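Local atomic coordinates of ferric vibriobactin ABC transporter, periplasmic ferric vibriobactin-binding protein (Vibrio cholerae, PDB entry 3R5T), a protein that binds the iron-loaded siderophore vibriobactin in the periplasm and probably hands it to an ABC transporter for uptake into the cell. Residues 163-177 with 219-233. Numbering follows the deposited sequence. Where two conformers were deposited one is given.
Sequences GRANIVSYHGPGVVN and YEHLTQLQAETTFLI. With VBN ((4S,5R)-N-{3-[(2,3-dihydroxybenzoyl)amino]propyl}-2-(2,3-dihydroxyphenyl)-N-[3-({[(4S,5R)-2-(2,3-dihydroxyphenyl)-5-met hyl-4,5-dihydro-1,3-oxazol-4-yl]carbonyl}amino)propyl]-5-methyl-4,5-dihydro-1,3-oxazole-4-carboxamide), chain B.
P173 sets its CA over the centre of one face of the Y219 ring, 3.4 Å from the centroid, a CH-pi contact. The Y219 edge meets N177 ND2 and Y170 CE1. Y170 in turn has L222 CD1 at its ring edge and G172 N over one face, while both tyrosine hydroxyls bond to D246. N177 OD1 accepts from H171 N (2.8 Å), just ahead of the type II turn 172-175, and ND2 bonds G172 O within it and, weakly, V175 O. S169 OG (2.7 Å) and H171 NE2 (2.9 Å) both bond VBN OAC, the latter at the imidazole edge, so the strand's end and the loop after it reach the ferric siderophore.

Further back, T230 OG1, also bonded to S254, donates to N166 OD1 (2.7 Å), in the amide carbonyl plane and on a lone pair of OD1; chi1 of 47° tucks CG between backbone N and carbonyl carbon. N166 ND2 goes to E198 and lies against L225 CB and A227 CB. V168 packs CG2 on L225 CD1 and T230 CG2.

Strands 165-169 and 229-233 pair in parallel through N166 N to T229 O (3.0 Å) and V168 N to F231 O (2.8 Å). In the five-stranded mixed sheet 165-169 is the middle strand, beside 177-180, and 229-233 lies between it and 260-264. Helix 185-192 covers I167 and F231; helix 237-244 covers T230 and L232.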
ATOM      1  N   GLY A 163      22.767   4.228 -10.122  1.00 26.82           N
ATOM      2  CA  GLY A 163      22.684   2.881  -9.587  1.00 24.88           C
ATOM      3  C   GLY A 163      21.277   2.473  -9.196  1.00 25.85           C
ATOM      4  O   GLY A 163      20.321   2.774  -9.903  1.00 28.08           O
ATOM      5  N   ARG A 164      21.158   1.791  -8.059  1.00 20.62           N
ATOM      6  CA  ARG A 164      19.894   1.204  -7.645  1.00 21.03           C
ATOM      7  C   ARG A 164      19.504   1.661  -6.250  1.00 18.43           C
ATOM      8  O   ARG A 164      20.299   2.288  -5.549  1.00 20.04           O
ATOM      9  CB  ARG A 164      19.995  -0.320  -7.643  1.00 23.97           C
ATOM     10  CG  ARG A 164      20.541  -0.889  -8.953  1.00 23.38           C
ATOM     11  CD  ARG A 164      20.479  -2.407  -8.937  1.00 26.01           C
ATOM     12  NE  ARG A 164      21.411  -2.986  -7.977  1.00 27.23           N
ATOM     13  CZ  ARG A 164      21.272  -4.206  -7.466  1.00 29.28           C
ATOM     14  NH1 ARG A 164      22.154  -4.667  -6.593  1.00 29.57           N
ATOM     15  NH2 ARG A 164      20.245  -4.962  -7.833  1.00 29.39           N
ATOM     16  N   ALA A 165      18.272   1.346  -5.877  1.00 16.92           N
ATOM     17  CA  ALA A 165      17.776   1.659  -4.539  1.00 18.16           C
ATOM     18  C   ALA A 165      17.099   0.456  -3.924  1.00 19.09           C
ATOM     19  O   ALA A 165      16.496  -0.354  -4.621  1.00 18.85           O
ATOM     20  CB  ALA A 165      16.797   2.827  -4.594  1.00 22.39           C
ATOM     21  N   ASN A 166      17.176   0.351  -2.597  1.00 17.08           N
ATOM     22  CA  ASN A 166      16.324  -0.592  -1.878  1.00 17.55           C
ATOM     23  C   ASN A 166      15.286   0.157  -1.044  1.00 17.38           C
ATOM     24  O   ASN A 166      15.396   1.362  -0.845  1.00 19.06           O
ATOM     25  CB  ASN A 166      17.135  -1.563  -0.996  1.00 16.67           C
ATOM     26  CG  ASN A 166      18.178  -0.871  -0.172  1.00 16.40           C
ATOM     27  OD1 ASN A 166      17.895   0.107   0.523  1.00 20.91           O
ATOM     28  ND2 ASN A 166      19.415  -1.380  -0.237  1.00 18.10           N
ATOM     29  N   ILE A 167      14.264  -0.561  -0.607  1.00 15.71           N
ATOM     30  CA  ILE A 167      13.212   0.001   0.221  1.00 15.88           C
ATOM     31  C   ILE A 167      13.121  -0.842   1.471  1.00 15.83           C
ATOM     32  O   ILE A 167      12.904  -2.056   1.404  1.00 16.25           O
ATOM     33  CB  ILE A 167      11.847  -0.009  -0.502  1.00 15.16           C
ATOM     34  CG1 ILE A 167      11.952   0.759  -1.823  1.00 16.25           C
ATOM     35  CG2 ILE A 167      10.770   0.593   0.398  1.00 18.00           C
ATOM     36  CD1 ILE A 167      10.722   0.576  -2.725  1.00 16.73           C
ATOM     37  N   VAL A 168      13.284  -0.208   2.626  1.00 15.92           N
ATOM     38  CA  VAL A 168      13.442  -0.940   3.868  1.00 14.07           C
ATOM     39  C   VAL A 168      12.406  -0.515   4.903  1.00 14.98           C
ATOM     40  O   VAL A 168      12.101   0.666   5.040  1.00 15.36           O
ATOM     41  CB  VAL A 168      14.849  -0.673   4.462  1.00 12.71           C
ATOM     42  CG1 VAL A 168      15.007  -1.312   5.844  1.00 16.91           C
ATOM     43  CG2 VAL A 168      15.947  -1.145   3.510  1.00 15.84           C
ATOM     44  N   SER A 169      11.884  -1.495   5.634  1.00 15.89           N
ATOM     45  CA  SER A 169      11.134  -1.258   6.869  1.00 14.60           C
ATOM     46  C   SER A 169      12.072  -1.561   8.031  1.00 15.97           C
ATOM     47  O   SER A 169      12.416  -2.708   8.286  1.00 15.77           O
ATOM     48  CB  SER A 169       9.897  -2.147   6.921  1.00 13.62           C
ATOM     49  OG  SER A 169       9.145  -1.886   8.101  1.00 15.63           O
ATOM     50  N   TYR A 170      12.498  -0.510   8.719  1.00 16.53           N
ATOM     51  CA  TYR A 170      13.562  -0.613   9.721  1.00 14.88           C
ATOM     52  C   TYR A 170      13.054  -0.579  11.143  1.00 16.60           C
ATOM     53  O   TYR A 170      12.259   0.291  11.505  1.00 17.38           O
ATOM     54  CB  TYR A 170      14.553   0.528   9.508  1.00 16.02           C
ATOM     55  CG  TYR A 170      15.709   0.584  10.479  1.00 15.19           C
ATOM     56  CD1 TYR A 170      16.751  -0.340  10.414  1.00 16.75           C
ATOM     57  CD2 TYR A 170      15.801   1.603  11.427  1.00 18.79           C
ATOM     58  CE1 TYR A 170      17.838  -0.264  11.280  1.00 20.22           C
ATOM     59  CE2 TYR A 170      16.890   1.682  12.305  1.00 18.04           C
ATOM     60  CZ  TYR A 170      17.891   0.743  12.237  1.00 19.39           C
ATOM     61  OH  TYR A 170      18.969   0.831  13.105  1.00 20.56           O
ATOM     62  N   HIS A 171      13.528  -1.529  11.938  1.00 15.81           N
ATOM     63  CA  HIS A 171      13.187  -1.590  13.358  1.00 16.92           C
ATOM     64  C   HIS A 171      14.392  -1.760  14.263  1.00 20.41           C
ATOM     65  O   HIS A 171      14.225  -1.958  15.453  1.00 19.70           O
ATOM     66  CB  HIS A 171      12.177  -2.697  13.631  1.00 21.21           C
ATOM     67  CG  HIS A 171      10.883  -2.498  12.918  1.00 25.98           C
ATOM     68  ND1 HIS A 171       9.964  -1.545  13.300  1.00 30.51           N
ATOM     69  CD2 HIS A 171      10.373  -3.096  11.818  1.00 28.57           C
ATOM     70  CE1 HIS A 171       8.936  -1.573  12.470  1.00 29.20           C
ATOM     71  NE2 HIS A 171       9.160  -2.505  11.562  1.00 28.87           N
ATOM     72  N   GLY A 172      15.592  -1.704  13.701  1.00 18.67           N
ATOM     73  CA  GLY A 172      16.812  -1.724  14.490  1.00 17.37           C
ATOM     74  C   GLY A 172      17.358  -3.099  14.815  1.00 19.98           C
ATOM     75  O   GLY A 172      16.815  -4.110  14.383  1.00 18.33           O
ATOM     76  N   PRO A 173      18.437  -3.137  15.608  1.00 20.09           N
ATOM     77  CA  PRO A 173      19.116  -4.390  15.962  1.00 21.76           C
ATOM     78  C   PRO A 173      18.229  -5.355  16.746  1.00 21.90           C
ATOM     79  O   PRO A 173      17.320  -4.928  17.461  1.00 20.79           O
ATOM     80  CB  PRO A 173      20.263  -3.946  16.887  1.00 25.54           C
ATOM     81  CG  PRO A 173      20.239  -2.469  16.946  1.00 24.82           C
ATOM     82  CD  PRO A 173      19.054  -1.942  16.219  1.00 20.45           C
ATOM     83  N   GLY A 174      18.512  -6.646  16.614  1.00 21.41           N
ATOM     84  CA  GLY A 174      17.899  -7.659  17.459  1.00 20.16           C
ATOM     85  C   GLY A 174      16.431  -7.899  17.168  1.00 19.35           C
ATOM     86  O   GLY A 174      15.734  -8.548  17.952  1.00 21.94           O
ATOM     87  N   VAL A 175      15.965  -7.376  16.041  1.00 18.15           N
ATOM     88  CA  VAL A 175      14.566  -7.480  15.627  0.67 18.47           C
ATOM     89  C   VAL A 175      14.529  -7.871  14.157  1.00 16.57           C
ATOM     90  O   VAL A 175      15.436  -7.518  13.401  1.00 17.08           O
ATOM     91  CB  VAL A 175      13.837  -6.122  15.792  0.67 20.04           C
ATOM     92  CG1 VAL A 175      12.429  -6.161  15.189  0.67 22.23           C
ATOM     93  CG2 VAL A 175      13.778  -5.738  17.263  0.67 20.45           C
ATOM     94  N   VAL A 176      13.477  -8.573  13.757  1.00 14.06           N
ATOM     95  CA  VAL A 176      13.295  -8.880  12.351  1.00 17.74           C
ATOM     96  C   VAL A 176      12.958  -7.582  11.623  1.00 14.09           C
ATOM     97  O   VAL A 176      12.053  -6.852  12.022  1.00 16.43           O
ATOM     98  CB  VAL A 176      12.179  -9.937  12.145  1.00 17.29           C
ATOM     99  CG1 VAL A 176      11.712  -9.960  10.682  1.00 16.33           C
ATOM    100  CG2 VAL A 176      12.674 -11.308  12.604  1.00 16.94           C
ATOM    101  N   ASN A 177      13.700  -7.283  10.556  1.00 16.10           N
ATOM    102  CA  ASN A 177      13.450  -6.108   9.728  1.00 14.89           C
ATOM    103  C   ASN A 177      12.873  -6.575   8.394  1.00 15.52           C
ATOM    104  O   ASN A 177      12.675  -7.776   8.181  1.00 15.25           O
ATOM    105  CB  ASN A 177      14.757  -5.340   9.491  1.00 16.13           C
ATOM    106  CG  ASN A 177      15.221  -4.545  10.727  1.00 17.29           C
ATOM    107  OD1 ASN A 177      15.278  -3.311  10.682  1.00 16.28           O
ATOM    108  ND2 ASN A 177      15.542  -5.242  11.833  1.00 17.44           N
ATOM    109  N   TYR A 219      17.990  -9.115  11.262  1.00 21.10           N
ATOM    110  CA  TYR A 219      18.627  -7.808  11.220  1.00 22.03           C
ATOM    111  C   TYR A 219      19.964  -7.812  10.485  1.00 21.88           C
ATOM    112  O   TYR A 219      20.231  -6.915   9.686  1.00 21.14           O
ATOM    113  CB  TYR A 219      18.846  -7.328  12.649  1.00 21.24           C
ATOM    114  CG  TYR A 219      19.709  -6.097  12.792  1.00 19.42           C
ATOM    115  CD1 TYR A 219      20.983  -6.186  13.339  1.00 19.26           C
ATOM    116  CD2 TYR A 219      19.257  -4.850  12.384  1.00 17.98           C
ATOM    117  CE1 TYR A 219      21.776  -5.072  13.501  1.00 21.94           C
ATOM    118  CE2 TYR A 219      20.052  -3.720  12.528  1.00 19.95           C
ATOM    119  CZ  TYR A 219      21.313  -3.846  13.076  1.00 20.87           C
ATOM    120  OH  TYR A 219      22.110  -2.746  13.252  1.00 22.88           O
ATOM    121  N   GLU A 220      20.791  -8.812  10.767  1.00 19.46           N
ATOM    122  CA  GLU A 220      22.141  -8.883  10.194  1.00 21.75           C
ATOM    123  C   GLU A 220      22.156  -8.802   8.669  1.00 21.30           C
ATOM    124  O   GLU A 220      23.124  -8.319   8.075  1.00 22.55           O
ATOM    125  CB  GLU A 220      22.878 -10.162  10.628  1.00 26.44           C
ATOM    126  CG  GLU A 220      23.327 -10.165  12.072  1.00 31.80           C
ATOM    127  CD  GLU A 220      22.159 -10.154  13.025  1.00 39.34           C
ATOM    128  OE1 GLU A 220      21.146 -10.824  12.715  1.00 36.35           O
ATOM    129  OE2 GLU A 220      22.257  -9.475  14.074  1.00 41.36           O
ATOM    130  N   HIS A 221      21.109  -9.299   8.019  1.00 17.78           N
ATOM    131  CA  HIS A 221      21.077  -9.268   6.555  1.00 19.25           C
ATOM    132  C   HIS A 221      21.057  -7.852   5.977  1.00 18.73           C
ATOM    133  O   HIS A 221      21.412  -7.661   4.807  1.00 20.46           O
ATOM    134  CB  HIS A 221      19.903 -10.078   5.995  1.00 22.58           C
ATOM    135  CG  HIS A 221      20.044 -11.560   6.169  1.00 24.21           C
ATOM    136  ND1 HIS A 221      21.060 -12.290   5.590  1.00 25.19           N
ATOM    137  CD2 HIS A 221      19.278 -12.452   6.842  1.00 24.82           C
ATOM    138  CE1 HIS A 221      20.921 -13.566   5.908  1.00 25.58           C
ATOM    139  NE2 HIS A 221      19.847 -13.690   6.669  1.00 25.22           N
ATOM    140  N   LEU A 222      20.606  -6.875   6.763  1.00 20.97           N
ATOM    141  CA  LEU A 222      20.641  -5.484   6.312  1.00 19.84           C
ATOM    142  C   LEU A 222      22.040  -5.056   5.897  1.00 21.57           C
ATOM    143  O   LEU A 222      22.201  -4.244   4.978  1.00 21.09           O
ATOM    144  CB  LEU A 222      20.122  -4.529   7.395  1.00 18.90           C
ATOM    145  CG  LEU A 222      18.620  -4.525   7.710  1.00 17.61           C
ATOM    146  CD1 LEU A 222      18.363  -3.555   8.847  1.00 20.00           C
ATOM    147  CD2 LEU A 222      17.782  -4.158   6.476  1.00 17.31           C
ATOM    148  N   THR A 223      23.057  -5.610   6.552  1.00 19.72           N
ATOM    149  CA  THR A 223      24.436  -5.255   6.211  1.00 21.42           C
ATOM    150  C   THR A 223      24.833  -5.714   4.815  1.00 22.58           C
ATOM    151  O   THR A 223      25.835  -5.257   4.291  1.00 23.89           O
ATOM    152  CB  THR A 223      25.465  -5.845   7.192  1.00 22.58           C
ATOM    153  OG1 THR A 223      25.479  -7.275   7.077  1.00 21.32           O
ATOM    154  CG2 THR A 223      25.161  -5.431   8.630  1.00 21.33           C
ATOM    155  N   GLN A 224      24.042  -6.613   4.225  1.00 22.85           N
ATOM    156  CA  GLN A 224      24.377  -7.199   2.927  1.00 23.65           C
ATOM    157  C   GLN A 224      23.729  -6.477   1.754  1.00 22.50           C
ATOM    158  O   GLN A 224      23.986  -6.826   0.597  1.00 22.45           O
ATOM    159  CB  GLN A 224      24.008  -8.684   2.914  1.00 25.67           C
ATOM    160  CG  GLN A 224      24.762  -9.481   3.981  1.00 28.18           C
ATOM    161  CD  GLN A 224      24.318 -10.936   4.069  1.00 31.10           C
ATOM    162  OE1 GLN A 224      23.188 -11.229   4.436  1.00 30.69           O
ATOM    163  NE2 GLN A 224      25.227 -11.854   3.747  1.00 34.30           N
ATOM    164  N   LEU A 225      22.917  -5.462   2.040  1.00 20.11           N
ATOM    165  CA  LEU A 225      22.269  -4.702   0.967  1.00 21.51           C
ATOM    166  C   LEU A 225      23.304  -3.935   0.137  1.00 24.86           C
ATOM    167  O   LEU A 225      24.239  -3.343   0.677  1.00 25.66           O
ATOM    168  CB  LEU A 225      21.201  -3.764   1.544  1.00 20.82           C
ATOM    169  CG  LEU A 225      20.011  -4.481   2.175  1.00 24.57           C
ATOM    170  CD1 LEU A 225      19.147  -3.509   2.978  1.00 25.25           C
ATOM    171  CD2 LEU A 225      19.188  -5.164   1.102  1.00 24.04           C
ATOM    172  N   GLN A 226      23.151  -3.952  -1.183  1.00 25.07           N
ATOM    173  CA  GLN A 226      24.188  -3.375  -2.033  1.00 28.49           C
ATOM    174  C   GLN A 226      23.824  -2.046  -2.693  1.00 26.72           C
ATOM    175  O   GLN A 226      24.704  -1.354  -3.221  1.00 26.98           O
ATOM    176  CB  GLN A 226      24.636  -4.379  -3.100  1.00 30.73           C
ATOM    177  CG  GLN A 226      25.211  -5.684  -2.552  1.00 36.86           C
ATOM    178  CD  GLN A 226      26.644  -5.552  -2.042  1.00 42.57           C
ATOM    179  OE1 GLN A 226      27.384  -6.539  -1.981  1.00 46.55           O
ATOM    180  NE2 GLN A 226      27.041  -4.338  -1.678  1.00 41.04           N
ATOM    181  N   ALA A 227      22.547  -1.685  -2.669  1.00 21.92           N
ATOM    182  CA  ALA A 227      22.122  -0.489  -3.388  1.00 25.77           C
ATOM    183  C   ALA A 227      22.753   0.788  -2.838  1.00 25.48           C
ATOM    184  O   ALA A 227      23.016   0.931  -1.633  1.00 23.36           O
ATOM    185  CB  ALA A 227      20.597  -0.374  -3.428  1.00 21.92           C
ATOM    186  N   GLU A 228      22.974   1.720  -3.753  1.00 24.50           N
ATOM    187  CA  GLU A 228      23.598   2.995  -3.463  1.00 26.58           C
ATOM    188  C   GLU A 228      22.644   3.966  -2.782  1.00 24.81           C
ATOM    189  O   GLU A 228      23.070   4.993  -2.255  1.00 24.85           O
ATOM    190  CB  GLU A 228      24.112   3.620  -4.759  1.00 28.19           C
ATOM    191  CG  GLU A 228      25.190   2.800  -5.457  1.00 30.21           C
ATOM    192  CD  GLU A 228      24.680   1.901  -6.588  1.00 29.70           C
ATOM    193  OE1 GLU A 228      23.528   1.400  -6.549  1.00 27.23           O
ATOM    194  OE2 GLU A 228      25.468   1.684  -7.537  1.00 32.69           O
ATOM    195  N   THR A 229      21.356   3.636  -2.803  1.00 21.59           N
ATOM    196  CA  THR A 229      20.323   4.482  -2.223  1.00 22.45           C
ATOM    197  C   THR A 229      19.364   3.615  -1.418  1.00 19.31           C
ATOM    198  O   THR A 229      19.049   2.497  -1.818  1.00 17.92           O
ATOM    199  CB  THR A 229      19.557   5.256  -3.315  1.00 24.32           C
ATOM    200  OG1 THR A 229      20.463   6.158  -3.970  1.00 24.36           O
ATOM    201  CG2 THR A 229      18.395   6.050  -2.720  1.00 23.82           C
ATOM    202  N   THR A 230      18.930   4.117  -0.265  1.00 18.88           N
ATOM    203  CA  THR A 230      17.949   3.423   0.558  1.00 20.86           C
ATOM    204  C   THR A 230      16.783   4.344   0.875  1.00 19.01           C
ATOM    205  O   THR A 230      16.983   5.483   1.290  1.00 20.72           O
ATOM    206  CB  THR A 230      18.558   2.950   1.904  1.00 19.00           C
ATOM    207  OG1 THR A 230      19.509   1.906   1.665  1.00 21.34           O
ATOM    208  CG2 THR A 230      17.448   2.432   2.859  1.00 15.03           C
ATOM    209  N   PHE A 231      15.565   3.846   0.667  1.00 16.23           N
ATOM    210  CA  PHE A 231      14.369   4.557   1.066  1.00 17.44           C
ATOM    211  C   PHE A 231      13.740   3.820   2.242  1.00 17.26           C
ATOM    212  O   PHE A 231      13.570   2.591   2.194  1.00 17.55           O
ATOM    213  CB  PHE A 231      13.377   4.622  -0.097  1.00 18.53           C
ATOM    214  CG  PHE A 231      13.832   5.489  -1.242  1.00 20.39           C
ATOM    215  CD1 PHE A 231      13.692   6.863  -1.165  1.00 21.93           C
ATOM    216  CD2 PHE A 231      14.396   4.934  -2.391  1.00 17.08           C
ATOM    217  CE1 PHE A 231      14.115   7.677  -2.203  1.00 21.65           C
ATOM    218  CE2 PHE A 231      14.807   5.739  -3.440  1.00 20.65           C
ATOM    219  CZ  PHE A 231      14.671   7.112  -3.346  1.00 22.63           C
ATOM    220  N   LEU A 232      13.362   4.561   3.281  1.00 20.01           N
ATOM    221  CA  LEU A 232      12.763   3.960   4.474  1.00 17.69           C
ATOM    222  C   LEU A 232      11.258   4.212   4.543  1.00 16.98           C
ATOM    223  O   LEU A 232      10.800   5.361   4.547  1.00 17.49           O
ATOM    224  CB  LEU A 232      13.459   4.514   5.724  1.00 18.62           C
ATOM    225  CG  LEU A 232      14.914   4.019   5.812  1.00 19.42           C
ATOM    226  CD1 LEU A 232      15.773   4.970   6.608  1.00 23.35           C
ATOM    227  CD2 LEU A 232      14.980   2.614   6.410  1.00 21.09           C
ATOM    228  N   ILE A 233      10.476   3.147   4.637  1.00 15.09           N
ATOM    229  CA  ILE A 233       9.039   3.361   4.750  1.00 17.58           C
ATOM    230  C   ILE A 233       8.659   3.912   6.115  1.00 17.90           C
ATOM    231  O   ILE A 233       9.370   3.682   7.094  1.00 18.79           O
ATOM    232  CB  ILE A 233       8.207   2.101   4.402  1.00 14.35           C
ATOM    233  CG1 ILE A 233       8.374   0.983   5.435  1.00 13.82           C
ATOM    234  CG2 ILE A 233       8.528   1.650   2.979  1.00 13.00           C
ATOM    235  CD1 ILE A 233       7.314  -0.111   5.264  1.00 13.76           C
TER
HETATM  236  C   VBN B   1       3.839  -5.878  12.330  1.00 20.18           C
HETATM  237  N   VBN B   1       1.864  -6.486  10.862  1.00 17.13           N
HETATM  238  O   VBN B   1       4.500  -6.773  11.922  1.00 19.18           O
HETATM  239  CA  VBN B   1       2.343  -5.802  12.051  1.00 19.99           C
HETATM  240  CB  VBN B   1       1.448  -6.463  13.166  1.00 21.71           C
HETATM  241  CAB VBN B   1       0.481   1.935  10.955  1.00 20.62           C
HETATM  242  OAC VBN B   1       8.101  -3.991   9.359  1.00 20.17           O
HETATM  243  OAD VBN B   1       0.929  -1.734  13.663  1.00 19.30           O
HETATM  244  OAF VBN B   1       2.719  -5.180   6.941  1.00 15.06           O
HETATM  245  OAG VBN B   1       1.561  -9.724   6.757  1.00 16.45           O
HETATM  246  OAH VBN B   1       0.017  -5.774   8.204  1.00 14.35           O
HETATM  247  OAI VBN B   1       4.049  -5.097   9.245  1.00 16.62           O
HETATM  248  OAJ VBN B   1       2.089  -7.689   8.484  1.00 13.91           O
HETATM  249  OAK VBN B   1       1.211  -3.856   9.709  1.00 14.83           O
HETATM  250  CAL VBN B   1       6.109  -4.223   5.683  1.00 16.82           C
HETATM  251  CAM VBN B   1       0.162 -11.018   9.959  1.00 20.99           C
HETATM  252  CAN VBN B   1      -2.637  -3.173   8.321  1.00 14.64           C
HETATM  253  CAO VBN B   1       4.715  -4.568   5.671  1.00 15.82           C
HETATM  254  CAP VBN B   1       0.520 -10.948   8.582  1.00 18.90           C
HETATM  255  CAQ VBN B   1      -1.963  -4.389   7.967  1.00 13.51           C
HETATM  256  CAR VBN B   1       6.842  -4.179   6.925  1.00 18.33           C
HETATM  257  CAS VBN B   1       0.472  -9.965  10.833  1.00 19.79           C
HETATM  258  CAT VBN B   1      -2.013  -2.220   9.166  1.00 15.99           C
HETATM  259  CAU VBN B   1       6.894  -4.536  12.987  1.00 20.51           C
HETATM  260  CAV VBN B   1       4.349  -2.732  14.557  1.00 19.77           C
HETATM  261  CAW VBN B   1       7.327  -5.301  11.725  1.00 18.84           C
HETATM  262  CAX VBN B   1       3.513  -1.478  14.906  1.00 20.46           C
HETATM  263  CAY VBN B   1       5.751  -5.167  13.784  1.00 18.93           C
HETATM  264  CAZ VBN B   1       3.571  -3.848  13.840  1.00 18.41           C
HETATM  265  NBB VBN B   1       6.492  -5.134  10.538  1.00 15.34           N
HETATM  266  NBC VBN B   1       3.076  -0.790  13.692  1.00 20.29           N
HETATM  267  NBD VBN B   1       1.326  -1.438  10.702  1.00 18.28           N
HETATM  268  OBF VBN B   1      -0.711  -0.285  10.811  1.00 16.84           O
HETATM  269  CBG VBN B   1       7.018  -4.461   9.373  1.00 19.44           C
HETATM  270  CBH VBN B   1       1.739  -1.025  13.139  1.00 19.50           C
HETATM  271  CBJ VBN B   1       1.604  -7.833  11.298  1.00 18.37           C
HETATM  272  CBK VBN B   1       4.059  -4.866   6.901  1.00 15.62           C
HETATM  273  CBL VBN B   1       1.198  -9.819   8.087  1.00 16.86           C
HETATM  274  CBM VBN B   1      -0.682  -4.609   8.469  1.00 13.84           C
HETATM  275  CBN VBN B   1       4.749  -4.832   8.078  1.00 16.50           C
HETATM  276  CBO VBN B   1       1.487  -8.825   8.930  1.00 15.74           C
HETATM  277  CBP VBN B   1      -0.086  -3.685   9.284  1.00 14.65           C
HETATM  278  CBQ VBN B   1       6.201  -4.470   8.086  1.00 18.60           C
HETATM  279  CBR VBN B   1       1.092  -8.886  10.346  1.00 17.09           C
HETATM  280  CBS VBN B   1      -0.768  -2.433   9.628  1.00 15.58           C
HETATM  281  CBU VBN B   1       0.250   0.567  11.572  1.00 18.19           C
HETATM  282  CBW VBN B   1      -0.098  -1.522  10.617  1.00 17.56           C
HETATM  283  CBX VBN B   1       1.500  -0.430  11.757  1.00 18.78           C
HETATM  284  NBY VBN B   1       4.397  -4.921  13.278  1.00 20.43           N
HETATM  285  OG1 VBN B   1       1.203  -7.843  12.651  1.00 21.39           O
HETATM  286  CG2 VBN B   1       0.266  -5.673  13.705  1.00 23.10           C
HETATM  287  O   HOH W   1      20.961   4.731  -6.322  1.00 25.99           O
HETATM  288  O   HOH W   2      23.552  -1.890  -6.647  1.00 34.50           O
HETATM  289  O   HOH W   3      22.180  -0.305   0.666  1.00 25.49           O
HETATM  290  O   HOH W   4      11.222   2.023   8.355  1.00 18.32           O
HETATM  291  O   HOH W   5      20.816  -8.251  16.087  1.00 35.23           O
HETATM  292  O   HOH W   6      17.310 -10.372  13.897  1.00 29.38           O